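Local coordinates for protein glutamine cyclotransferase (Zymomonas mobilis, PDB 3NOL) that catalyses the cyclisation of N-terminal glutamine to pyroglutamate, as a bacterial glutaminyl cyclase built on a beta-propeller, at residues A[59-64]-A[78-83]; A[70-75]-A[236-241]; A[96-101]-A[118-123]; A[184-189]-A[195-200]. All coordinates share one frame; numbering follows the deposited sequence.

Interaction 1 of 4, residues A[59-64]-A[78-83]; sequences TGLNGR and LQQIEL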
loop_
_atom_site.group_PDB
_atom_site.type_symbol
_atom_site.label_atom_id
_atom_site.label_comp_id
_atom_site.label_asym_id
_atom_site.label_seq_id
_atom_site.Cartn_x
_atom_site.Cartn_y
_atom_site.Cartn_z
ATOM N N THR A 59 -4.555 0.075 9.439
ATOM C CA THR A 59 -6.009 -0.152 9.310
ATOM C C THR A 59 -6.836 0.880 10.038
ATOM O O THR A 59 -6.500 1.290 11.158
ATOM C CB THR A 59 -6.468 -1.533 9.886
ATOM O OG1 THR A 59 -6.117 -1.652 11.275
ATOM C CG2 THR A 59 -5.887 -2.676 9.105
ATOM N N GLY A 60 -7.930 1.285 9.401
ATOM C CA GLY A 60 -8.976 2.008 10.090
ATOM C C GLY A 60 -9.839 0.885 10.642
ATOM O O GLY A 60 -10.025 -0.194 9.998
ATOM N N LEU A 61 -10.267 1.073 11.882
ATOM C CA LEU A 61 -11.090 0.089 12.569
ATOM C C LEU A 61 -12.129 0.897 13.283
ATOM O O LEU A 61 -11.802 1.597 14.259
ATOM C CB LEU A 61 -10.250 -0.733 13.573
ATOM C CG LEU A 61 -9.231 -1.693 12.941
ATOM C CD1 LEU A 61 -8.303 -2.303 14.006
ATOM C CD2 LEU A 61 -9.962 -2.787 12.145
ATOM N N ASN A 62 -13.356 0.868 12.763
ATOM C CA ASN A 62 -14.503 1.536 13.429
ATOM C C ASN A 62 -14.175 2.911 14.083
ATOM O O ASN A 62 -14.380 3.111 15.316
ATOM C CB ASN A 62 -15.123 0.570 14.461
ATOM C CG ASN A 62 -16.472 1.055 14.991
ATOM O OD1 ASN A 62 -17.110 1.901 14.376
ATOM N ND2 ASN A 62 -16.915 0.497 16.120
ATOM N N GLY A 63 -13.640 3.833 13.274
ATOM C CA GLY A 63 -13.403 5.237 13.703
ATOM C C GLY A 63 -12.014 5.579 14.227
ATOM O O GLY A 63 -11.674 6.763 14.383
ATOM N N ARG A 64 -11.213 4.549 14.518
ATOM C CA ARG A 64 -9.863 4.728 15.071
ATOM C C ARG A 64 -8.883 4.024 14.146
ATOM O O ARG A 64 -9.302 3.315 13.232
ATOM C CB ARG A 64 -9.764 4.190 16.518
ATOM C CG ARG A 64 -10.472 5.083 17.563
ATOM C CD ARG A 64 -9.748 6.416 17.773
ATOM N NE ARG A 64 -8.470 6.282 18.483
ATOM C CZ ARG A 64 -8.333 6.171 19.805
ATOM N NH1 ARG A 64 -7.116 6.034 20.328
ATOM N NH2 ARG A 64 -9.410 6.168 20.610
ATOM N N LEU A 78 -0.544 -10.319 15.651
ATOM C CA LEU A 78 0.451 -10.730 16.664
ATOM C C LEU A 78 0.825 -9.559 17.582
ATOM O O LEU A 78 1.181 -9.756 18.756
ATOM C CB LEU A 78 1.710 -11.319 16.019
ATOM C CG LEU A 78 1.748 -12.754 15.471
ATOM C CD1 LEU A 78 0.970 -12.902 14.171
ATOM C CD2 LEU A 78 3.213 -13.158 15.270
ATOM N N GLN A 79 0.701 -8.344 17.041
ATOM C CA GLN A 79 1.168 -7.118 17.690
ATOM C C GLN A 79 0.369 -5.968 17.108
ATOM O O GLN A 79 0.134 -5.942 15.911
ATOM C CB GLN A 79 2.648 -6.953 17.349
ATOM C CG GLN A 79 3.330 -5.735 17.900
ATOM C CD GLN A 79 4.762 -5.682 17.388
ATOM O OE1 GLN A 79 5.014 -6.016 16.229
ATOM N NE2 GLN A 79 5.700 -5.283 18.242
ATOM N N GLN A 80 -0.073 -5.026 17.940
ATOM C CA GLN A 80 -0.844 -3.907 17.397
ATOM C C GLN A 80 -0.670 -2.686 18.273
ATOM O O GLN A 80 -0.609 -2.827 19.497
ATOM C CB GLN A 80 -2.328 -4.290 17.354
ATOM C CG GLN A 80 -3.232 -3.289 16.618
ATOM C CD GLN A 80 -4.620 -3.861 16.395
ATOM O OE1 GLN A 80 -4.761 -5.006 15.907
ATOM N NE2 GLN A 80 -5.664 -3.074 16.727
ATOM N N ILE A 81 -0.595 -1.513 17.638
ATOM C CA ILE A 81 -0.722 -0.221 18.345
ATOM C C ILE A 81 -1.929 0.521 17.795
ATOM O O ILE A 81 -2.269 0.370 16.612
ATOM C CB ILE A 81 0.580 0.645 18.298
ATOM C CG1 ILE A 81 0.998 1.005 16.857
ATOM C CG2 ILE A 81 1.705 -0.052 19.097
ATOM C CD1 ILE A 81 2.107 2.066 16.734
ATOM N N GLU A 82 -2.595 1.273 18.665
ATOM C CA GLU A 82 -3.708 2.098 18.278
ATOM C C GLU A 82 -3.244 3.550 18.383
ATOM O O GLU A 82 -2.789 3.998 19.447
ATOM C CB GLU A 82 -4.893 1.839 19.220
ATOM C CG GLU A 82 -6.110 2.655 18.851
ATOM C CD GLU A 82 -7.352 2.347 19.685
ATOM O OE1 GLU A 82 -7.313 1.453 20.574
ATOM O OE2 GLU A 82 -8.377 3.032 19.437
ATOM N N LEU A 83 -3.359 4.288 17.286
ATOM C CA LEU A 83 -2.934 5.681 17.269
ATOM C C LEU A 83 -3.866 6.543 18.114
ATOM O O LEU A 83 -5.042 6.216 18.269
ATOM C CB LEU A 83 -2.894 6.219 15.836
ATOM C CG LEU A 83 -1.907 5.536 14.874
ATOM C CD1 LEU A 83 -1.656 6.465 13.693
ATOM C CD2 LEU A 83 -0.598 5.145 15.542
HETATM O O HOH W 1 -6.757 6.597 15.995
#
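Arg64 and the backbone of Leu83 carry the hydrogen bonding of this contact. Arg64 NH1 gives Leu83 O a bond of 2.9 Å, with an N-H...O angle of 166°. The oxygen lies in the guanidinium plane, at its edge. Arg64 NE makes a second, weak bond to the same carbonyl. A water accepts from Arg64 NE at 3.0 Å and lies within bonding distance of Leu83 O, though it has other acceptors.

The charge contact comes from another side. Glu82 OE2 sits over one guanidinium face, 3.2 Å from Arg64 CZ. No N-H points at it, so this salt bridge rests on charge alone. The two side chains cross at about a right angle. Arg64 gets there by folding at chi2 and chi3 (-70° and -71°), while Glu82 is extended.

Plain packing is slight: the Leu61 CD1 methyl lies against Gln80 NE2 at 3.9 Å, and the Gln80 amide is held through OE1 by Arg68.

Leu61 to Arg64 form a type I' turn, the tight hairpin link between strands 54-61 and 64-70. Arg64 opens strand 64-70 and meets the end of its neighbour 77-82. Leu61 reaches Gln80 across strand 64-70 in this antiparallel four-stranded propeller sheet.

Interaction 2 of 4, residues A[70-75]-A[236-241]; sequences VDIESG and HHRLFV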
loop_
_atom_site.group_PDB
_atom_site.type_symbol
_atom_site.label_atom_id
_atom_site.label_comp_id
_atom_site.label_asym_id
_atom_site.label_seq_id
_atom_site.Cartn_x
_atom_site.Cartn_y
_atom_site.Cartn_z
ATOM N N VAL A 70 0.712 -9.009 11.219
ATOM C CA VAL A 70 -0.300 -10.020 10.916
ATOM C C VAL A 70 0.323 -11.303 10.326
ATOM O O VAL A 70 1.134 -11.248 9.377
ATOM C CB VAL A 70 -1.369 -9.429 9.927
ATOM C CG1 VAL A 70 -2.375 -10.471 9.524
ATOM C CG2 VAL A 70 -2.065 -8.252 10.514
ATOM N N ASP A 71 -0.055 -12.439 10.919
ATOM C CA ASP A 71 0.284 -13.771 10.400
ATOM C C ASP A 71 -0.389 -13.968 9.049
ATOM O O ASP A 71 -1.613 -13.803 8.941
ATOM C CB ASP A 71 -0.223 -14.863 11.355
ATOM C CG ASP A 71 0.117 -16.257 10.863
ATOM O OD1 ASP A 71 1.306 -16.623 10.859
ATOM O OD2 ASP A 71 -0.813 -16.978 10.447
ATOM N N ILE A 72 0.401 -14.290 8.026
ATOM C CA ILE A 72 -0.123 -14.401 6.655
ATOM C C ILE A 72 -1.209 -15.471 6.545
ATOM O O ILE A 72 -2.304 -15.213 6.034
ATOM C CB ILE A 72 0.989 -14.663 5.603
ATOM C CG1 ILE A 72 1.943 -13.464 5.528
ATOM C CG2 ILE A 72 0.364 -14.939 4.220
ATOM C CD1 ILE A 72 3.146 -13.662 4.616
ATOM N N GLU A 73 -0.884 -16.678 7.018
ATOM C CA GLU A 73 -1.757 -17.850 6.832
ATOM C C GLU A 73 -3.121 -17.739 7.512
ATOM O O GLU A 73 -4.122 -18.228 6.979
ATOM C CB GLU A 73 -1.029 -19.109 7.321
ATOM C CG GLU A 73 -0.022 -19.609 6.304
ATOM C CD GLU A 73 0.925 -20.672 6.843
ATOM O OE1 GLU A 73 0.787 -21.109 8.009
ATOM O OE2 GLU A 73 1.822 -21.070 6.075
ATOM N N SER A 74 -3.155 -17.097 8.682
ATOM C CA SER A 74 -4.369 -17.041 9.501
ATOM C C SER A 74 -5.048 -15.671 9.454
ATOM O O SER A 74 -6.224 -15.547 9.804
ATOM C CB SER A 74 -4.045 -17.380 10.959
ATOM O OG SER A 74 -3.308 -16.325 11.563
ATOM N N GLY A 75 -4.292 -14.644 9.046
ATOM C CA GLY A 75 -4.757 -13.258 9.090
ATOM C C GLY A 75 -4.902 -12.679 10.500
ATOM O O GLY A 75 -5.498 -11.614 10.673
ATOM N N HIS A 236 10.835 -14.573 -1.875
ATOM C CA HIS A 236 10.103 -15.686 -2.546
ATOM C C HIS A 236 9.345 -15.254 -3.822
ATOM O O HIS A 236 8.716 -16.091 -4.499
ATOM C CB HIS A 236 9.129 -16.363 -1.566
ATOM C CG HIS A 236 9.724 -16.693 -0.225
ATOM N ND1 HIS A 236 10.569 -17.763 -0.023
ATOM C CD2 HIS A 236 9.612 -16.071 0.974
ATOM C CE1 HIS A 236 10.942 -17.795 1.248
ATOM N NE2 HIS A 236 10.364 -16.789 1.877
ATOM N N HIS A 237 9.391 -13.962 -4.125
ATOM C CA HIS A 237 8.605 -13.356 -5.211
ATOM C C HIS A 237 7.103 -13.687 -5.106
ATOM O O HIS A 237 6.505 -14.302 -6.004
ATOM C CB HIS A 237 9.211 -13.703 -6.577
ATOM C CG HIS A 237 10.294 -12.756 -7.010
ATOM N ND1 HIS A 237 10.503 -12.425 -8.334
ATOM C CD2 HIS A 237 11.224 -12.068 -6.298
ATOM C CE1 HIS A 237 11.523 -11.584 -8.420
ATOM N NE2 HIS A 237 11.973 -11.343 -7.198
ATOM N N ARG A 238 6.516 -13.255 -3.994
ATOM C CA ARG A 238 5.065 -13.349 -3.778
ATOM C C ARG A 238 4.429 -11.967 -3.780
ATOM O O ARG A 238 4.792 -11.106 -2.963
ATOM C CB ARG A 238 4.748 -14.073 -2.459
ATOM C CG ARG A 238 5.161 -15.555 -2.430
ATOM C CD ARG A 238 4.729 -16.272 -1.133
ATOM N NE ARG A 238 5.453 -15.739 0.029
ATOM C CZ ARG A 238 5.200 -16.023 1.312
ATOM N NH1 ARG A 238 4.222 -16.851 1.667
ATOM N NH2 ARG A 238 5.950 -15.463 2.266
ATOM N N LEU A 239 3.478 -11.773 -4.692
ATOM C CA LEU A 239 2.721 -10.533 -4.779
ATOM C C LEU A 239 1.359 -10.728 -4.103
ATOM O O LEU A 239 0.628 -11.669 -4.437
ATOM C CB LEU A 239 2.516 -10.151 -6.246
ATOM C CG LEU A 239 1.803 -8.831 -6.560
ATOM C CD1 LEU A 239 2.535 -7.641 -5.970
ATOM C CD2 LEU A 239 1.600 -8.656 -8.065
ATOM N N PHE A 240 1.028 -9.832 -3.180
ATOM C CA PHE A 240 -0.196 -9.937 -2.386
ATOM C C PHE A 240 -1.034 -8.687 -2.610
ATOM O O PHE A 240 -0.510 -7.560 -2.539
ATOM C CB PHE A 240 0.125 -10.013 -0.887
ATOM C CG PHE A 240 0.967 -11.194 -0.489
ATOM C CD1 PHE A 240 0.376 -12.455 -0.321
ATOM C CD2 PHE A 240 2.347 -11.044 -0.285
ATOM C CE1 PHE A 240 1.148 -13.542 0.076
ATOM C CE2 PHE A 240 3.128 -12.136 0.111
ATOM C CZ PHE A 240 2.538 -13.373 0.292
ATOM N N VAL A 241 -2.331 -8.882 -2.817
ATOM C CA VAL A 241 -3.249 -7.740 -2.961
ATOM C C VAL A 241 -4.472 -7.933 -2.063
ATOM O O VAL A 241 -4.935 -9.068 -1.850
ATOM C CB VAL A 241 -3.692 -7.530 -4.428
ATOM C CG1 VAL A 241 -2.480 -7.126 -5.311
ATOM C CG2 VAL A 241 -4.388 -8.796 -4.986
#
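Ile72 reaches from the loop 70-75 to Arg238 and Phe240 on strand 238-243. The contact joins two sheets of the beta-propeller: the loop links strands 64-70 and 77-82 of one sheet, and strand 238-243 belongs to a neighbouring sheet and comes from near the C-terminus.

The packed part is small: one methyl against a ring and a guanidinium. Ile72 CD1 does the touching, 4.4 Å from Phe240 CZ and 4.1 Å from Arg238 NH2. It meets both flat groups obliquely. Ile72 CG1 lies anti to the carbonyl carbon (chi1 -65°), and chi2 is extended at 175°, which carries CD1 out toward the strand. Phe240 CZ lies over one face of the Arg238 guanidinium, and Arg238 CZ lies at the edge of the Phe240 ring. Phe55 meets the same ring edge-to-face, and Tyr50 also packs on Ile72. The guanidinium is further fixed by a salt bridge from its NE to Asp233.

The outer side is loose. Glu73 is exposed, and its OE2 stays 6.6 Å from Arg238 NH1, too far for a salt bridge; any attraction is probably weak. Arg238 follows His237 in a G1 beta bulge, both facing Asp233.

The loop keeps its own shape through an Asx motif. Asp71 OD2 accepts from Ser74 N at 2.9 Å and from Ser74 OG at 2.8 Å, the two donors arriving from opposite faces of the carboxylate plane.

Interaction 3 of 4, residues A[96-101]-A[118-123]; sequences KDKIVG and RQVRSF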
loop_
_atom_site.group_PDB
_atom_site.type_symbol
_atom_site.label_atom_id
_atom_site.label_comp_id
_atom_site.label_asym_id
_atom_site.label_seq_id
_atom_site.Cartn_x
_atom_site.Cartn_y
_atom_site.Cartn_z
ATOM N N LYS A 96 14.840 0.367 6.906
ATOM C CA LYS A 96 15.813 -0.268 7.796
ATOM C C LYS A 96 15.046 -0.986 8.919
ATOM O O LYS A 96 14.174 -1.812 8.629
ATOM C CB LYS A 96 16.843 0.760 8.316
ATOM C CG LYS A 96 17.718 1.344 7.166
ATOM C CD LYS A 96 18.664 2.430 7.645
ATOM C CE LYS A 96 19.556 2.894 6.498
ATOM N NZ LYS A 96 20.493 3.983 6.930
ATOM N N ASP A 97 15.332 -0.664 10.177
ATOM C CA ASP A 97 14.661 -1.347 11.298
ATOM C C ASP A 97 13.541 -0.478 11.885
ATOM O O ASP A 97 13.178 -0.585 13.064
ATOM C CB ASP A 97 15.681 -1.798 12.365
ATOM C CG ASP A 97 16.540 -0.656 12.885
ATOM O OD1 ASP A 97 16.504 0.437 12.289
ATOM O OD2 ASP A 97 17.272 -0.866 13.896
ATOM N N LYS A 98 12.980 0.375 11.027
ATOM C CA LYS A 98 11.886 1.271 11.394
ATOM C C LYS A 98 10.649 1.018 10.540
ATOM O O LYS A 98 10.734 0.409 9.467
ATOM C CB LYS A 98 12.319 2.732 11.205
ATOM C CG LYS A 98 13.658 3.079 11.830
ATOM C CD LYS A 98 13.526 3.217 13.331
ATOM C CE LYS A 98 14.773 3.844 13.958
ATOM N NZ LYS A 98 15.591 2.855 14.690
ATOM N N ILE A 99 9.513 1.512 11.017
ATOM C CA ILE A 99 8.328 1.657 10.169
ATOM C C ILE A 99 8.017 3.147 10.154
ATOM O O ILE A 99 8.116 3.832 11.199
ATOM C CB ILE A 99 7.130 0.836 10.688
ATOM C CG1 ILE A 99 7.485 -0.664 10.668
ATOM C CG2 ILE A 99 5.831 1.157 9.865
ATOM C CD1 ILE A 99 6.374 -1.561 11.176
ATOM N N VAL A 100 7.691 3.652 8.967
ATOM C CA VAL A 100 7.320 5.048 8.775
ATOM C C VAL A 100 5.850 5.068 8.335
ATOM O O VAL A 100 5.408 4.210 7.546
ATOM C CB VAL A 100 8.198 5.728 7.697
ATOM C CG1 VAL A 100 7.812 7.196 7.553
ATOM C CG2 VAL A 100 9.712 5.554 8.013
ATOM N N GLY A 101 5.092 6.004 8.881
ATOM C CA GLY A 101 3.652 6.068 8.640
ATOM C C GLY A 101 3.206 7.488 8.294
ATOM O O GLY A 101 3.742 8.470 8.839
ATOM N N ARG A 118 7.304 1.151 19.101
ATOM C CA ARG A 118 7.489 2.321 19.946
ATOM C C ARG A 118 7.722 3.544 19.047
ATOM O O ARG A 118 8.544 3.483 18.144
ATOM C CB ARG A 118 8.706 2.113 20.849
ATOM C CG ARG A 118 8.963 3.278 21.774
ATOM C CD ARG A 118 10.039 2.954 22.814
ATOM N NE ARG A 118 11.366 2.849 22.209
ATOM C CZ ARG A 118 12.133 3.896 21.890
ATOM N NH1 ARG A 118 11.710 5.136 22.114
ATOM N NH2 ARG A 118 13.326 3.704 21.334
ATOM N N GLN A 119 6.997 4.631 19.295
ATOM C CA GLN A 119 7.167 5.854 18.485
ATOM C C GLN A 119 8.482 6.538 18.843
ATOM O O GLN A 119 8.789 6.737 20.042
ATOM C CB GLN A 119 5.984 6.813 18.657
ATOM C CG GLN A 119 6.188 8.180 17.999
ATOM C CD GLN A 119 4.987 9.101 18.187
ATOM O OE1 GLN A 119 3.866 8.634 18.378
ATOM N NE2 GLN A 119 5.221 10.411 18.145
ATOM N N VAL A 120 9.268 6.868 17.818
ATOM C CA VAL A 120 10.568 7.542 18.015
ATOM C C VAL A 120 10.681 8.943 17.372
ATOM O O VAL A 120 11.568 9.729 17.725
ATOM C CB VAL A 120 11.761 6.652 17.580
ATOM C CG1 VAL A 120 11.854 5.405 18.485
ATOM C CG2 VAL A 120 11.678 6.278 16.074
ATOM N N ARG A 121 9.764 9.262 16.461
ATOM C CA ARG A 121 9.822 10.530 15.738
ATOM C C ARG A 121 8.457 10.880 15.157
ATOM O O ARG A 121 7.648 9.986 14.860
ATOM C CB ARG A 121 10.864 10.429 14.618
ATOM C CG ARG A 121 11.151 11.688 13.829
ATOM C CD ARG A 121 12.227 11.374 12.809
ATOM N NE ARG A 121 12.574 12.550 12.009
ATOM C CZ ARG A 121 13.461 12.545 11.011
ATOM N NH1 ARG A 121 14.097 11.426 10.676
ATOM N NH2 ARG A 121 13.721 13.670 10.349
ATOM N N SER A 122 8.206 12.187 15.052
ATOM C CA SER A 122 7.163 12.713 14.178
ATOM C C SER A 122 7.805 13.690 13.199
ATOM O O SER A 122 8.784 14.376 13.531
ATOM C CB SER A 122 6.052 13.418 14.964
ATOM O OG SER A 122 4.968 13.729 14.090
ATOM N N PHE A 123 7.254 13.757 11.993
ATOM C CA PHE A 123 7.780 14.659 10.981
ATOM C C PHE A 123 6.634 15.294 10.206
ATOM O O PHE A 123 5.577 14.666 10.042
ATOM C CB PHE A 123 8.753 13.925 10.038
ATOM C CG PHE A 123 8.110 12.853 9.180
ATOM C CD1 PHE A 123 7.766 13.125 7.841
ATOM C CD2 PHE A 123 7.829 11.582 9.710
ATOM C CE1 PHE A 123 7.180 12.128 7.043
ATOM C CE2 PHE A 123 7.252 10.568 8.912
ATOM C CZ PHE A 123 6.919 10.853 7.583
#
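Val100 CG1 touches the far end of the Phe123 ring, 3.7 Å from Phe123 CE2 and 3.8 Å from Phe123 CZ. The methyl comes in obliquely, and the two side chains cross at about a right angle. Gly101 O approaches the same end of the ring, 4.1 Å from Phe123 CE2. At the other end of the contact Lys98 CE lies 4.5 Å from Val120 CG2, a light touch near the surface.

The torsions explain the main meeting. Phe123 CG stands between the backbone N and the carbonyl carbon (chi1 66°), a crowded position that turns the ring toward strand 98-103. Val100 CG1 is anti to the backbone N (chi1 -178°), which sets this methyl against the ring. With an alanine at Phe123 the ring would be lost, which would probably leave Val100 CG1 without its aromatic neighbour and open a gap beside Gly101 O.

Further out, Leu156 packs on Phe123. The Lys98 chain folds back, and its NZ pairs with Asp97 OD1 at 3.5 Å. Val120 and Arg121 both face Val111, which makes a classic beta bulge in the edge strand.

The two strand segments run at 29° to each other, with their axes 9.1 Å apart at closest. Strand 108-113 lies between them and is antiparallel to both. Together with strand 89-95 they form an antiparallel four-stranded sheet of the propeller, in which strand 119-124 is outermost.

Interaction 4 of 4, residues A[184-189]-A[195-200]; sequences IFANVW and VRIDPE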
loop_
_atom_site.group_PDB
_atom_site.type_symbol
_atom_site.label_atom_id
_atom_site.label_comp_id
_atom_site.label_asym_id
_atom_site.label_seq_id
_atom_site.Cartn_x
_atom_site.Cartn_y
_atom_site.Cartn_z
ATOM N N ILE A 184 7.156 1.075 -9.633
ATOM C CA ILE A 184 6.212 1.467 -8.579
ATOM C C ILE A 184 4.821 0.947 -8.970
ATOM O O ILE A 184 4.278 1.344 -10.001
ATOM C CB ILE A 184 6.176 3.014 -8.360
ATOM C CG1 ILE A 184 7.572 3.567 -8.011
ATOM C CG2 ILE A 184 5.085 3.376 -7.311
ATOM C CD1 ILE A 184 7.709 5.024 -8.285
ATOM N N PHE A 185 4.281 0.016 -8.188
ATOM C CA PHE A 185 2.879 -0.411 -8.351
ATOM C C PHE A 185 2.005 0.511 -7.483
ATOM O O PHE A 185 2.342 0.771 -6.315
ATOM C CB PHE A 185 2.692 -1.843 -7.863
ATOM C CG PHE A 185 3.220 -2.930 -8.825
ATOM C CD1 PHE A 185 4.243 -2.667 -9.762
ATOM C CD2 PHE A 185 2.698 -4.217 -8.738
ATOM C CE1 PHE A 185 4.729 -3.685 -10.615
ATOM C CE2 PHE A 185 3.171 -5.258 -9.570
ATOM C CZ PHE A 185 4.196 -4.987 -10.515
ATOM N N ALA A 186 0.876 0.970 -8.026
ATOM C CA ALA A 186 -0.024 1.823 -7.236
ATOM C C ALA A 186 -1.472 1.435 -7.421
ATOM O O ALA A 186 -1.914 1.236 -8.559
ATOM C CB ALA A 186 0.135 3.288 -7.631
ATOM N N ASN A 187 -2.217 1.317 -6.323
ATOM C CA ASN A 187 -3.670 1.287 -6.461
ATOM C C ASN A 187 -4.126 2.629 -7.030
ATOM O O ASN A 187 -3.545 3.669 -6.715
ATOM C CB ASN A 187 -4.363 1.047 -5.115
ATOM C CG ASN A 187 -4.170 -0.368 -4.604
ATOM O OD1 ASN A 187 -3.357 -0.599 -3.717
ATOM N ND2 ASN A 187 -4.919 -1.318 -5.162
ATOM N N VAL A 188 -5.161 2.582 -7.868
ATOM C CA VAL A 188 -5.849 3.772 -8.308
ATOM C C VAL A 188 -7.231 3.731 -7.644
ATOM O O VAL A 188 -8.075 2.871 -7.950
ATOM C CB VAL A 188 -5.973 3.832 -9.833
ATOM C CG1 VAL A 188 -6.687 5.135 -10.238
ATOM C CG2 VAL A 188 -4.585 3.661 -10.499
ATOM N N TRP A 189 -7.401 4.642 -6.691
ATOM C CA TRP A 189 -8.566 4.665 -5.824
ATOM C C TRP A 189 -9.834 4.729 -6.648
ATOM O O TRP A 189 -9.905 5.468 -7.642
ATOM C CB TRP A 189 -8.496 5.860 -4.871
ATOM C CG TRP A 189 -9.386 5.779 -3.656
ATOM C CD1 TRP A 189 -9.616 4.675 -2.848
ATOM C CD2 TRP A 189 -10.125 6.859 -3.072
ATOM N NE1 TRP A 189 -10.475 5.015 -1.824
ATOM C CE2 TRP A 189 -10.774 6.353 -1.916
ATOM C CE3 TRP A 189 -10.275 8.217 -3.396
ATOM C CZ2 TRP A 189 -11.603 7.162 -1.104
ATOM C CZ3 TRP A 189 -11.101 9.020 -2.591
ATOM C CH2 TRP A 189 -11.751 8.490 -1.465
ATOM N N VAL A 195 -1.709 0.202 -11.348
ATOM C CA VAL A 195 -0.793 0.654 -12.406
ATOM C C VAL A 195 0.650 0.375 -12.036
ATOM O O VAL A 195 1.040 0.427 -10.869
ATOM C CB VAL A 195 -0.983 2.133 -12.802
ATOM C CG1 VAL A 195 -2.378 2.342 -13.446
ATOM C CG2 VAL A 195 -0.748 3.065 -11.618
ATOM N N ARG A 196 1.419 0.051 -13.065
ATOM C CA ARG A 196 2.852 -0.175 -12.942
ATOM C C ARG A 196 3.519 1.075 -13.524
ATOM O O ARG A 196 3.290 1.408 -14.684
ATOM C CB ARG A 196 3.254 -1.434 -13.732
ATOM C CG ARG A 196 2.480 -2.684 -13.310
ATOM C CD ARG A 196 2.726 -3.872 -14.238
ATOM N NE ARG A 196 4.084 -4.376 -14.074
ATOM C CZ ARG A 196 4.465 -5.626 -14.337
ATOM N NH1 ARG A 196 5.727 -5.974 -14.128
ATOM N NH2 ARG A 196 3.586 -6.534 -14.762
ATOM N N ILE A 197 4.323 1.750 -12.704
ATOM C CA ILE A 197 4.882 3.053 -13.034
ATOM C C ILE A 197 6.404 2.993 -13.191
ATOM O O ILE A 197 7.116 2.458 -12.310
ATOM C CB ILE A 197 4.506 4.109 -11.946
ATOM C CG1 ILE A 197 2.978 4.256 -11.833
ATOM C CG2 ILE A 197 5.133 5.438 -12.276
ATOM C CD1 ILE A 197 2.513 4.937 -10.524
ATOM N N ASP A 198 6.888 3.534 -14.311
ATOM C CA ASP A 198 8.327 3.671 -14.551
ATOM C C ASP A 198 8.863 4.776 -13.619
ATOM O O ASP A 198 8.504 5.928 -13.766
ATOM C CB ASP A 198 8.556 4.031 -16.032
ATOM C CG ASP A 198 10.036 4.140 -16.410
ATOM O OD1 ASP A 198 10.895 4.359 -15.526
ATOM O OD2 ASP A 198 10.321 3.994 -17.617
ATOM N N PRO A 199 9.733 4.427 -12.661
ATOM C CA PRO A 199 10.179 5.452 -11.712
ATOM C C PRO A 199 11.058 6.563 -12.337
ATOM O O PRO A 199 11.215 7.601 -11.707
ATOM C CB PRO A 199 10.965 4.656 -10.661
ATOM C CG PRO A 199 11.475 3.449 -11.414
ATOM C CD PRO A 199 10.343 3.109 -12.389
ATOM N N GLU A 200 11.623 6.325 -13.534
ATOM C CA GLU A 200 12.469 7.300 -14.254
ATOM C C GLU A 200 11.650 8.404 -14.910
ATOM O O GLU A 200 12.132 9.529 -15.077
ATOM C CB GLU A 200 13.351 6.613 -15.324
ATOM C CG GLU A 200 14.458 5.697 -14.730
ATOM C CD GLU A 200 15.454 5.105 -15.758
ATOM O OE1 GLU A 200 16.361 4.336 -15.325
ATOM O OE2 GLU A 200 15.362 5.394 -16.973
#
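Ile184, Ala186, Val195 and Ile197 line one face of this beta hairpin and form its apolar centre. Ala186 CB lies 4.1 Å from both Val195 CG2 and Ile197 CD1. Val188 CG2 closes one end on Val195 CG1 at 3.9 Å. At the other end Ile184 CD1 slides past Pro199 CB.

Two antiparallel hydrogen-bonded pairs hold the backbones. Ile184 and Ile197 bond both ways, with Ile197 N to Ile184 O at 2.7 Å. Ala186 and Val195 do the same. Phe185 and Arg196 form the non-hydrogen-bonded pair between them.

These two side chains lie side by side on the other face. Arg196 CG sits over the Phe185 ring, 4.0 Å from its centroid, in a CH-pi contact. The chain then bends at chi3 (70°), and Phe185 CZ lies over one face of the guanidinium, the two planes 56° apart. Arg196 NE makes a salt bridge to Glu183, and Tyr29 adds a cation-pi contact. A serine replacing Arg196 would probably strip the Phe185 ring of its CH-pi partner and leave Glu183 without this charged mate.

Beyond the hairpin, strand 177-180 flanks strand 183-188 and strand 204-209 flanks strand 193-197. All four are antiparallel neighbours in the propeller.

How the interactions relate
Interactions 2, 3 and 4 are mainly buried, whereas interaction 1 lies at the surface. Their chemistry follows. Interaction 1 depends on charge, a carbonyl and water. Interactions 2 and 3 rest on a few van der Waals touches, with a guanidinium in interaction 2 and a backbone carbonyl in interaction 3. Interaction 4 adds paired backbone bonds to an apolar face. Interaction 3 spans strand 108-113. In interaction 1 only Leu61 with Gln80 spans a strand, 64-70. Interaction 4 joins adjacent strands, and interaction 2 bridges two sheets. Interactions 2 and 4 reach the same mixed sheet and touch, with Leu239 CD2 4.0 Å from Phe185 CE2. Interaction 1 meets interaction 2 where Leu78 CD1 packs 3.4 Å from Asp71 N.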